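Local coordinates for matrix protein VP40 (PDB 5B0V) that drives assembly and budding of Marburg virus particles as the viral matrix protein, a dimer that reorganises into multimers at the plasma membrane, at residues Ser121-Gln126 with Arg136-Gly141; Pro189-Arg194 with Val286-Ala291; His247-Glu252 with Phe261-Pro266. All coordinates share one frame; numbering follows the deposited sequence.

Contact 1 (Ser121-Gln126 with Arg136-Gly141)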
loop_
_atom_site.group_PDB
_atom_site.type_symbol
_atom_site.label_atom_id
_atom_site.label_comp_id
_atom_site.label_asym_id
_atom_site.label_seq_id
_atom_site.Cartn_x
_atom_site.Cartn_y
_atom_site.Cartn_z
ATOM N N SER A 121 -3.752 9.002 5.523
ATOM C CA SER A 121 -3.016 9.931 6.358
ATOM C C SER A 121 -3.509 9.785 7.786
ATOM O O SER A 121 -4.716 9.919 8.043
ATOM C CB SER A 121 -3.260 11.362 5.904
ATOM O OG SER A 121 -2.306 11.752 4.927
ATOM N N TYR A 122 -2.589 9.559 8.725
ATOM C CA TYR A 122 -2.949 9.369 10.116
ATOM C C TYR A 122 -2.517 10.470 11.097
ATOM O O TYR A 122 -1.512 11.142 10.915
ATOM C CB TYR A 122 -2.425 8.018 10.582
ATOM C CG TYR A 122 -2.909 6.880 9.731
ATOM C CD1 TYR A 122 -2.277 6.573 8.538
ATOM C CD2 TYR A 122 -4.013 6.120 10.103
ATOM C CE1 TYR A 122 -2.710 5.528 7.744
ATOM C CE2 TYR A 122 -4.449 5.072 9.310
ATOM C CZ TYR A 122 -3.795 4.785 8.123
ATOM O OH TYR A 122 -4.211 3.751 7.321
ATOM N N THR A 123 -3.319 10.609 12.152
ATOM C CA THR A 123 -3.138 11.571 13.223
ATOM C C THR A 123 -3.326 10.871 14.544
ATOM O O THR A 123 -4.001 9.860 14.619
ATOM C CB THR A 123 -4.205 12.668 13.042
ATOM O OG1 THR A 123 -3.707 13.572 12.068
ATOM C CG2 THR A 123 -4.512 13.471 14.272
ATOM N N ILE A 124 -2.715 11.410 15.588
ATOM C CA ILE A 124 -2.934 10.901 16.944
ATOM C C ILE A 124 -3.581 11.985 17.809
ATOM O O ILE A 124 -3.197 13.148 17.732
ATOM C CB ILE A 124 -1.618 10.372 17.560
ATOM C CG1 ILE A 124 -1.916 9.319 18.605
ATOM C CG2 ILE A 124 -0.798 11.483 18.171
ATOM C CD1 ILE A 124 -0.672 8.592 19.076
ATOM N N THR A 125 -4.575 11.603 18.595
ATOM C CA THR A 125 -5.244 12.511 19.515
ATOM C C THR A 125 -5.410 11.802 20.844
ATOM O O THR A 125 -5.124 10.618 20.965
ATOM C CB THR A 125 -6.630 12.936 19.002
ATOM O OG1 THR A 125 -7.332 11.783 18.537
ATOM C CG2 THR A 125 -6.501 13.935 17.873
ATOM N N GLN A 126 -5.864 12.540 21.847
ATOM C CA GLN A 126 -6.069 12.005 23.176
ATOM C C GLN A 126 -7.485 12.241 23.586
ATOM O O GLN A 126 -8.077 13.236 23.200
ATOM C CB GLN A 126 -5.182 12.741 24.164
ATOM C CG GLN A 126 -3.696 12.637 23.914
ATOM C CD GLN A 126 -2.936 13.681 24.710
ATOM O OE1 GLN A 126 -2.366 14.611 24.134
ATOM N NE2 GLN A 126 -2.935 13.542 26.046
ATOM N N ARG A 136 -6.261 8.065 20.437
ATOM C CA ARG A 136 -6.945 7.698 19.196
ATOM C C ARG A 136 -6.101 8.002 17.984
ATOM O O ARG A 136 -5.753 9.163 17.734
ATOM C CB ARG A 136 -8.250 8.469 19.064
ATOM C CG ARG A 136 -9.201 7.879 18.039
ATOM C CD ARG A 136 -10.289 8.867 17.648
ATOM N NE ARG A 136 -11.111 9.274 18.782
ATOM C CZ ARG A 136 -12.003 8.499 19.410
ATOM N NH1 ARG A 136 -12.222 7.236 19.034
ATOM N NH2 ARG A 136 -12.684 8.998 20.443
ATOM N N VAL A 137 -5.765 6.979 17.218
ATOM C CA VAL A 137 -5.133 7.245 15.944
ATOM C C VAL A 137 -6.206 7.283 14.862
ATOM O O VAL A 137 -7.021 6.379 14.747
ATOM C CB VAL A 137 -3.976 6.298 15.615
ATOM C CG1 VAL A 137 -4.306 4.883 15.996
ATOM C CG2 VAL A 137 -3.614 6.383 14.140
ATOM N N ASN A 138 -6.196 8.382 14.108
ATOM C CA ASN A 138 -7.224 8.713 13.145
ATOM C C ASN A 138 -6.734 8.579 11.722
ATOM O O ASN A 138 -5.654 9.030 11.399
ATOM C CB ASN A 138 -7.650 10.153 13.341
ATOM C CG ASN A 138 -8.195 10.411 14.723
ATOM O OD1 ASN A 138 -9.352 10.114 15.003
ATOM N ND2 ASN A 138 -7.367 10.989 15.592
ATOM N N ARG A 139 -7.548 7.968 10.873
ATOM C CA ARG A 139 -7.253 7.897 9.461
ATOM C C ARG A 139 -8.163 8.898 8.784
ATOM O O ARG A 139 -9.378 8.768 8.850
ATOM C CB ARG A 139 -7.501 6.500 8.900
ATOM C CG ARG A 139 -6.887 6.314 7.537
ATOM C CD ARG A 139 -7.345 5.082 6.785
ATOM N NE ARG A 139 -7.445 5.521 5.401
ATOM C CZ ARG A 139 -8.356 5.180 4.523
ATOM N NH1 ARG A 139 -9.330 4.353 4.837
ATOM N NH2 ARG A 139 -8.290 5.700 3.311
ATOM N N LEU A 140 -7.569 9.880 8.114
ATOM C CA LEU A 140 -8.337 11.018 7.605
ATOM C C LEU A 140 -9.214 10.643 6.410
ATOM O O LEU A 140 -8.913 9.733 5.633
ATOM C CB LEU A 140 -7.410 12.205 7.293
ATOM C CG LEU A 140 -6.635 12.645 8.558
ATOM C CD1 LEU A 140 -5.536 13.645 8.243
ATOM C CD2 LEU A 140 -7.558 13.196 9.638
ATOM N N GLY A 141 -10.348 11.316 6.321
ATOM C CA GLY A 141 -11.281 11.098 5.242
ATOM C C GLY A 141 -12.289 10.009 5.521
ATOM O O GLY A 141 -12.461 9.540 6.646
#

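Contact 2 (Pro189-Arg194 with Val286-Ala291)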
loop_
_atom_site.group_PDB
_atom_site.type_symbol
_atom_site.label_atom_id
_atom_site.label_comp_id
_atom_site.label_asym_id
_atom_site.label_seq_id
_atom_site.Cartn_x
_atom_site.Cartn_y
_atom_site.Cartn_z
ATOM N N PRO A 189 0.587 -18.162 10.832
ATOM C CA PRO A 189 0.952 -19.509 10.381
ATOM C C PRO A 189 -0.273 -20.359 10.100
ATOM O O PRO A 189 -1.375 -20.033 10.517
ATOM C CB PRO A 189 1.726 -20.087 11.563
ATOM C CG PRO A 189 2.195 -18.907 12.341
ATOM C CD PRO A 189 1.160 -17.843 12.148
ATOM N N ASP A 190 -0.080 -21.456 9.394
ATOM C CA ASP A 190 -1.213 -22.278 8.964
ATOM C C ASP A 190 -1.952 -22.928 10.112
ATOM O O ASP A 190 -3.127 -23.262 9.953
ATOM C CB ASP A 190 -0.771 -23.315 7.925
ATOM C CG ASP A 190 -0.334 -22.669 6.617
ATOM O OD1 ASP A 190 0.101 -21.487 6.652
ATOM O OD2 ASP A 190 -0.416 -23.324 5.559
ATOM N N ASP A 191 -1.314 -23.076 11.274
ATOM C CA ASP A 191 -1.992 -23.673 12.439
ATOM C C ASP A 191 -2.954 -22.727 13.181
ATOM O O ASP A 191 -3.435 -23.049 14.257
ATOM C CB ASP A 191 -0.988 -24.326 13.420
ATOM C CG ASP A 191 -0.044 -23.325 14.097
ATOM O OD1 ASP A 191 -0.393 -22.132 14.214
ATOM O OD2 ASP A 191 1.064 -23.759 14.514
ATOM N N ALA A 192 -3.262 -21.574 12.616
ATOM C CA ALA A 192 -4.143 -20.645 13.305
ATOM C C ALA A 192 -5.552 -21.139 13.209
ATOM O O ALA A 192 -6.007 -21.509 12.134
ATOM C CB ALA A 192 -4.045 -19.265 12.705
ATOM N N TRP A 193 -6.205 -21.209 14.359
ATOM C CA TRP A 193 -7.599 -21.492 14.423
ATOM C C TRP A 193 -8.338 -20.179 14.392
ATOM O O TRP A 193 -7.898 -19.188 14.921
ATOM C CB TRP A 193 -7.950 -22.242 15.686
ATOM C CG TRP A 193 -9.412 -22.474 15.739
ATOM C CD1 TRP A 193 -10.073 -23.544 15.258
ATOM C CD2 TRP A 193 -10.409 -21.563 16.225
ATOM N NE1 TRP A 193 -11.423 -23.371 15.414
ATOM C CE2 TRP A 193 -11.656 -22.166 16.013
ATOM C CE3 TRP A 193 -10.364 -20.290 16.799
ATOM C CZ2 TRP A 193 -12.856 -21.564 16.386
ATOM C CZ3 TRP A 193 -11.570 -19.681 17.169
ATOM C CH2 TRP A 193 -12.796 -20.322 16.957
ATOM N N ARG A 194 -9.494 -20.185 13.771
ATOM C CA ARG A 194 -10.169 -18.969 13.456
ATOM C C ARG A 194 -11.644 -19.277 13.409
ATOM O O ARG A 194 -12.023 -20.347 12.965
ATOM C CB ARG A 194 -9.662 -18.506 12.081
ATOM C CG ARG A 194 -9.953 -17.058 11.727
ATOM C CD ARG A 194 -8.856 -16.058 12.056
ATOM N NE ARG A 194 -9.407 -14.776 11.635
ATOM C CZ ARG A 194 -9.732 -13.781 12.446
ATOM N NH1 ARG A 194 -9.493 -13.863 13.749
ATOM N NH2 ARG A 194 -10.267 -12.673 11.931
ATOM N N VAL A 286 -4.949 -23.895 18.155
ATOM C CA VAL A 286 -4.117 -22.793 18.602
ATOM C C VAL A 286 -4.739 -21.457 18.200
ATOM O O VAL A 286 -5.136 -21.302 17.063
ATOM C CB VAL A 286 -2.720 -22.891 17.981
ATOM C CG1 VAL A 286 -1.843 -21.721 18.447
ATOM C CG2 VAL A 286 -2.067 -24.230 18.311
ATOM N N VAL A 287 -4.789 -20.490 19.121
ATOM C CA VAL A 287 -5.267 -19.146 18.790
ATOM C C VAL A 287 -4.197 -18.104 18.838
ATOM O O VAL A 287 -3.431 -18.029 19.755
ATOM C CB VAL A 287 -6.356 -18.641 19.712
ATOM C CG1 VAL A 287 -7.643 -19.336 19.394
ATOM C CG2 VAL A 287 -5.990 -18.866 21.154
ATOM N N TYR A 288 -4.185 -17.273 17.821
ATOM C CA TYR A 288 -3.254 -16.195 17.748
ATOM C C TYR A 288 -3.976 -14.944 18.145
ATOM O O TYR A 288 -5.165 -14.822 17.951
ATOM C CB TYR A 288 -2.703 -16.074 16.325
ATOM C CG TYR A 288 -1.726 -17.167 16.019
ATOM C CD1 TYR A 288 -2.160 -18.400 15.612
ATOM C CD2 TYR A 288 -0.386 -16.974 16.169
ATOM C CE1 TYR A 288 -1.280 -19.412 15.333
ATOM C CE2 TYR A 288 0.507 -17.985 15.902
ATOM C CZ TYR A 288 0.052 -19.207 15.493
ATOM O OH TYR A 288 0.964 -20.199 15.200
ATOM N N PHE A 289 -3.254 -14.012 18.721
ATOM C CA PHE A 289 -3.843 -12.736 19.034
ATOM C C PHE A 289 -2.744 -11.679 18.996
ATOM O O PHE A 289 -1.552 -11.988 18.963
ATOM C CB PHE A 289 -4.581 -12.789 20.400
ATOM C CG PHE A 289 -3.674 -12.922 21.602
ATOM C CD1 PHE A 289 -3.250 -14.170 22.037
ATOM C CD2 PHE A 289 -3.273 -11.813 22.303
ATOM C CE1 PHE A 289 -2.430 -14.307 23.145
ATOM C CE2 PHE A 289 -2.457 -11.938 23.403
ATOM C CZ PHE A 289 -2.032 -13.178 23.823
ATOM N N GLN A 290 -3.162 -10.432 18.979
ATOM C CA GLN A 290 -2.236 -9.339 18.840
ATOM C C GLN A 290 -2.098 -8.593 20.139
ATOM O O GLN A 290 -3.099 -8.307 20.806
ATOM C CB GLN A 290 -2.754 -8.345 17.823
ATOM C CG GLN A 290 -3.115 -8.912 16.479
ATOM C CD GLN A 290 -3.260 -7.788 15.504
ATOM O OE1 GLN A 290 -4.318 -7.161 15.428
ATOM N NE2 GLN A 290 -2.159 -7.461 14.801
ATOM N N ALA A 291 -0.852 -8.275 20.478
ATOM C CA ALA A 291 -0.541 -7.358 21.561
ATOM C C ALA A 291 0.695 -6.584 21.157
ATOM O O ALA A 291 1.422 -7.032 20.285
ATOM C CB ALA A 291 -0.281 -8.109 22.832
#

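Contact 3 (His247-Glu252 with Phe261-Pro266)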
loop_
_atom_site.group_PDB
_atom_site.type_symbol
_atom_site.label_atom_id
_atom_site.label_comp_id
_atom_site.label_asym_id
_atom_site.label_seq_id
_atom_site.Cartn_x
_atom_site.Cartn_y
_atom_site.Cartn_z
ATOM N N HIS A 247 -6.135 -20.902 33.976
ATOM C CA HIS A 247 -4.906 -20.447 34.598
ATOM C C HIS A 247 -3.713 -21.279 34.215
ATOM O O HIS A 247 -2.593 -20.957 34.582
ATOM C CB HIS A 247 -5.069 -20.614 36.117
ATOM C CG HIS A 247 -5.295 -22.046 36.541
ATOM N ND1 HIS A 247 -6.521 -22.674 36.430
ATOM C CD2 HIS A 247 -4.441 -22.977 37.037
ATOM C CE1 HIS A 247 -6.414 -23.921 36.854
ATOM N NE2 HIS A 247 -5.164 -24.131 37.225
ATOM N N GLN A 248 -3.953 -22.391 33.523
ATOM C CA GLN A 248 -2.851 -23.229 33.029
ATOM C C GLN A 248 -2.460 -22.880 31.593
ATOM O O GLN A 248 -1.426 -23.326 31.105
ATOM C CB GLN A 248 -3.208 -24.701 33.076
ATOM C CG GLN A 248 -3.488 -25.233 34.457
ATOM C CD GLN A 248 -4.495 -26.362 34.375
ATOM O OE1 GLN A 248 -5.547 -26.329 35.043
ATOM N NE2 GLN A 248 -4.215 -27.346 33.502
ATOM N N LEU A 249 -3.291 -22.098 30.914
ATOM C CA LEU A 249 -2.997 -21.765 29.550
ATOM C C LEU A 249 -1.707 -20.971 29.527
ATOM O O LEU A 249 -1.533 -20.106 30.376
ATOM C CB LEU A 249 -4.145 -20.971 28.951
ATOM C CG LEU A 249 -5.450 -21.754 28.772
ATOM C CD1 LEU A 249 -6.508 -20.864 28.132
ATOM C CD2 LEU A 249 -5.221 -23.015 27.952
ATOM N N ARG A 250 -0.817 -21.285 28.578
ATOM C CA ARG A 250 0.449 -20.554 28.393
ATOM C C ARG A 250 0.470 -19.693 27.136
ATOM O O ARG A 250 0.356 -20.195 26.011
ATOM C CB ARG A 250 1.625 -21.508 28.307
ATOM C CG ARG A 250 1.918 -22.161 29.629
ATOM C CD ARG A 250 3.075 -23.126 29.477
ATOM N NE ARG A 250 3.111 -24.025 30.622
ATOM C CZ ARG A 250 4.019 -24.979 30.797
ATOM N NH1 ARG A 250 4.993 -25.143 29.908
ATOM N NH2 ARG A 250 3.969 -25.759 31.878
ATOM N N VAL A 251 0.655 -18.398 27.338
ATOM C CA VAL A 251 0.795 -17.462 26.236
ATOM C C VAL A 251 2.264 -17.397 25.805
ATOM O O VAL A 251 3.136 -17.165 26.612
ATOM C CB VAL A 251 0.322 -16.073 26.667
ATOM C CG1 VAL A 251 0.518 -15.083 25.552
ATOM C CG2 VAL A 251 -1.136 -16.124 27.081
ATOM N N GLU A 252 2.555 -17.676 24.554
ATOM C CA GLU A 252 3.921 -17.518 24.101
ATOM C C GLU A 252 4.020 -16.507 22.961
ATOM O O GLU A 252 3.109 -16.360 22.163
ATOM C CB GLU A 252 4.549 -18.870 23.755
ATOM C CG GLU A 252 4.277 -19.434 22.382
ATOM C CD GLU A 252 5.354 -20.494 22.038
ATOM O OE1 GLU A 252 5.841 -21.247 22.930
ATOM O OE2 GLU A 252 5.765 -20.576 20.879
ATOM N N PHE A 261 1.040 -12.984 19.528
ATOM C CA PHE A 261 1.085 -14.017 20.545
ATOM C C PHE A 261 0.129 -15.123 20.214
ATOM O O PHE A 261 -0.850 -14.923 19.466
ATOM C CB PHE A 261 0.740 -13.400 21.874
ATOM C CG PHE A 261 1.650 -12.270 22.223
ATOM C CD1 PHE A 261 1.524 -11.029 21.606
ATOM C CD2 PHE A 261 2.688 -12.468 23.111
ATOM C CE1 PHE A 261 2.402 -10.001 21.922
ATOM C CE2 PHE A 261 3.555 -11.451 23.424
ATOM C CZ PHE A 261 3.416 -10.225 22.831
ATOM N N ARG A 262 0.416 -16.289 20.775
ATOM C CA ARG A 262 -0.420 -17.460 20.549
ATOM C C ARG A 262 -0.645 -18.299 21.822
ATOM O O ARG A 262 0.130 -18.223 22.769
ATOM C CB ARG A 262 0.197 -18.282 19.430
ATOM C CG ARG A 262 1.525 -18.879 19.743
ATOM C CD ARG A 262 1.846 -19.889 18.663
ATOM N NE ARG A 262 3.277 -20.191 18.727
ATOM C CZ ARG A 262 4.153 -20.159 17.731
ATOM N NH1 ARG A 262 3.795 -19.866 16.492
ATOM N NH2 ARG A 262 5.410 -20.463 17.982
ATOM N N ILE A 263 -1.723 -19.081 21.831
ATOM C CA ILE A 263 -2.012 -20.011 22.931
ATOM C C ILE A 263 -2.359 -21.373 22.364
ATOM O O ILE A 263 -3.347 -21.539 21.635
ATOM C CB ILE A 263 -3.197 -19.566 23.799
ATOM C CG1 ILE A 263 -2.968 -18.185 24.363
ATOM C CG2 ILE A 263 -3.414 -20.525 24.966
ATOM C CD1 ILE A 263 -4.223 -17.551 24.922
ATOM N N SER A 264 -1.557 -22.366 22.708
ATOM C CA SER A 264 -1.909 -23.707 22.328
ATOM C C SER A 264 -2.913 -24.236 23.385
ATOM O O SER A 264 -2.777 -23.983 24.607
ATOM C CB SER A 264 -0.675 -24.562 22.157
ATOM O OG SER A 264 -0.334 -25.103 23.393
ATOM N N LEU A 265 -3.960 -24.896 22.885
ATOM C CA LEU A 265 -5.098 -25.322 23.687
ATOM C C LEU A 265 -5.102 -26.826 23.767
ATOM O O LEU A 265 -4.741 -27.484 22.809
ATOM C CB LEU A 265 -6.400 -24.834 23.055
ATOM C CG LEU A 265 -6.569 -23.316 22.939
ATOM C CD1 LEU A 265 -7.724 -22.926 22.044
ATOM C CD2 LEU A 265 -6.789 -22.702 24.292
ATOM N N PRO A 266 -5.521 -27.384 24.909
ATOM C CA PRO A 266 -5.607 -28.840 25.029
ATOM C C PRO A 266 -6.595 -29.474 24.012
ATOM O O PRO A 266 -7.710 -28.987 23.847
ATOM C CB PRO A 266 -6.071 -29.045 26.476
ATOM C CG PRO A 266 -6.702 -27.765 26.886
ATOM C CD PRO A 266 -6.019 -26.691 26.115
#

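Contact 1 (Ser121-Gln126 with Arg136-Gly141)
Tyr-122 lays its ring against the aliphatic chain of Arg-139, its directly opposite neighbour on the next strand. The nearest atoms are Tyr-122 CE2 and Arg-139 CG, 3.3 Å apart. The ring leans toward the partner strand because CG sits beside the backbone N (chi1 -56°). Arg-139 starts the other way, with CG anti to its N, and runs past the ring to the hydroxyl end. Ring and guanidinium planes are 47° apart, so the two are not stacked. Beyond Arg-139, the hydroxyl of Tyr-122 is hydrogen-bonded to Leu-117 O. Val-137 CG2 closes in on Tyr-122 CD2 at 4.1 Å. This face, with Tyr-122, Ile-124 and Val-137 buried on it, is the packed side. Leu-178 and Leu-181 of strand 176-187 and Met-151 of helix 150-154 cover Tyr-122.

The face with Thr-123, Thr-125, Arg-136 and Asn-138 is looser and partly exposed. Its links are polar. Asn-138 ND2 donates to Thr-125 OG1 at 3.1 Å, with the hydroxyl oxygen lying in the amide plane. The two side chains meet at about a right angle. The guanidinium of Arg-136 leads away from the partner strand, to Asn-156 and the ring of Phe-127. Past the strand ends, exposed Leu-140 sets CD1 beside Ser-121 CB at 4.0 Å.

Between the faces runs the backbone pairing. Thr-123 and Asn-138 exchange two bonds, one of them from Asn-138 N to Thr-123 O at 2.7 Å. Thr-125 and Arg-136 do the same. Leu-140 N to Ser-121 O extends the series. Hydrogen-bonded and non-hydrogen-bonded pairs alternate, as is typical of antiparallel strands. Strands 122-128 and 133-139 follow each other in the chain and form a beta hairpin.

Contact 2 (Pro189-Arg194 with Val286-Ala291)
The ring of Tyr-288 has Pro-189 over one face and the carboxylate of Asp-191 at its edge. Both partners belong to a type I beta turn, Pro-189 to Ala-192, closed by Ala-192 N to Pro-189 O. Pro-189 CD makes a CH-pi contact, 4.1 Å from the centroid of the Tyr-288 ring and 28° off the ring normal. Asp-191 OD1 lies in the ring plane beside the hydroxyl. Carboxylate and ring planes differ by 21°, so the two groups are nearly coplanar. Ala-192 CB approaches obliquely, 3.6 Å from Tyr-288 CD1. The indole of Trp-193 is the second flat group. It runs alongside Val-287, pointing the same way, with Trp-193 CE3 3.9 Å from Val-287 CG1.

The turn lies in the loop after strand 176-187. It packs on strand 286-290, which is outermost, within this chain, in a three-stranded antiparallel sheet. The contact is buried and joins chain parts 92 residues apart.

Asp-191 has CG between its backbone N and carbonyl carbon (chi1 66°), which brings the carboxylate back toward the strand. The hydroxyl of Tyr-288 is also hydrogen-bonded to Arg-262 NH1. The hydroxyl thus lies between a carboxylate and a guanidinium group, and the nearby positive charge would probably favour a charged Asp-191.

Just after the turn, one backbone bond ties the loop to the strand. Trp-193 N donates to Val-286 O at 2.9 Å. Trp-193 CB also lies close to this carbonyl oxygen. The indole itself leads away from the strand, and Pro-221 touches it. At the turn, Tyr-288 OH donates to the syn lone pair of Asp-191 OD1 at 2.6 Å.

Contact 3 (His247-Glu252 with Phe261-Pro266)
Glu-252 and Arg-262 lie side by side and point the same way, joined by a salt bridge. They face each other as a hydrogen-bonded pair in an antiparallel beta hairpin, strands 251-253 and 260-264. Both side chains begin with CG between the backbone N and the carbonyl carbon (chi1 84° and 66°). Both then extend, which keeps them abreast. Their end groups are not flat on each other: carboxylate and guanidinium planes are 35° apart. Glu-252 OE2 meets the guanidinium at its edge, near its plane, while NH1 is taken up by Tyr-288 of strand 286-290.

The opposite face of the hairpin is apolar. Val-251 crosses Ile-263 obliquely, with Val-251 CG2 3.9 Å from Ile-263 CG1. The other methyl, Val-251 CG1, lies 4.1 Å from Phe-261 CB. Phe-289 of strand 286-290 touches both Val-251 and Ile-263, and Phe-300 meets the Phe-261 ring edge-to-face.

Ahead of the strand, buried Leu-249 points toward the partner segment. Leu-249 CD2 reaches Leu-265 CD2 at 4.0 Å, the two side chains crossing obliquely. The same methyl also touches Pro-266 CD, the two side chains crossing at about a right angle. Leu-249 thus continues the apolar contact past the paired residues.

Two backbone bonds pair Glu-252 with Arg-262. Glu-252 N donates to Arg-262 O at 3.1 Å. Arg-262 N donates to Glu-252 O at 3.0 Å. On the face of these two side chains, Arg-262 NH2 donates to Glu-252 OE2 at 2.9 Å, while Arg-262 NE reaches the same oxygen by a weak bond of 3.3 Å.

Contact 1 comes first along the chain. Contact 2 follows, and contact 3 is nested inside the loop that contact 2 closes. Contacts 2 and 3 have centres 11 Å apart and share one antiparallel sheet, in the order 251-253, 260-264, 286-290. Phe-289 N and Phe-261 O, 2.7 Å apart, probably form a hydrogen bond between them. Contact 1 belongs to a separate three-stranded sheet on the opposite side of the chain's centre. Its centre lies 28 Å from that of contact 2 and 34 Å from that of contact 3. The two hairpins, in contacts 1 and 3, are consistent with the N-terminal and C-terminal domains of filovirus VP40. The loop of contact 2 packs on the second sheet.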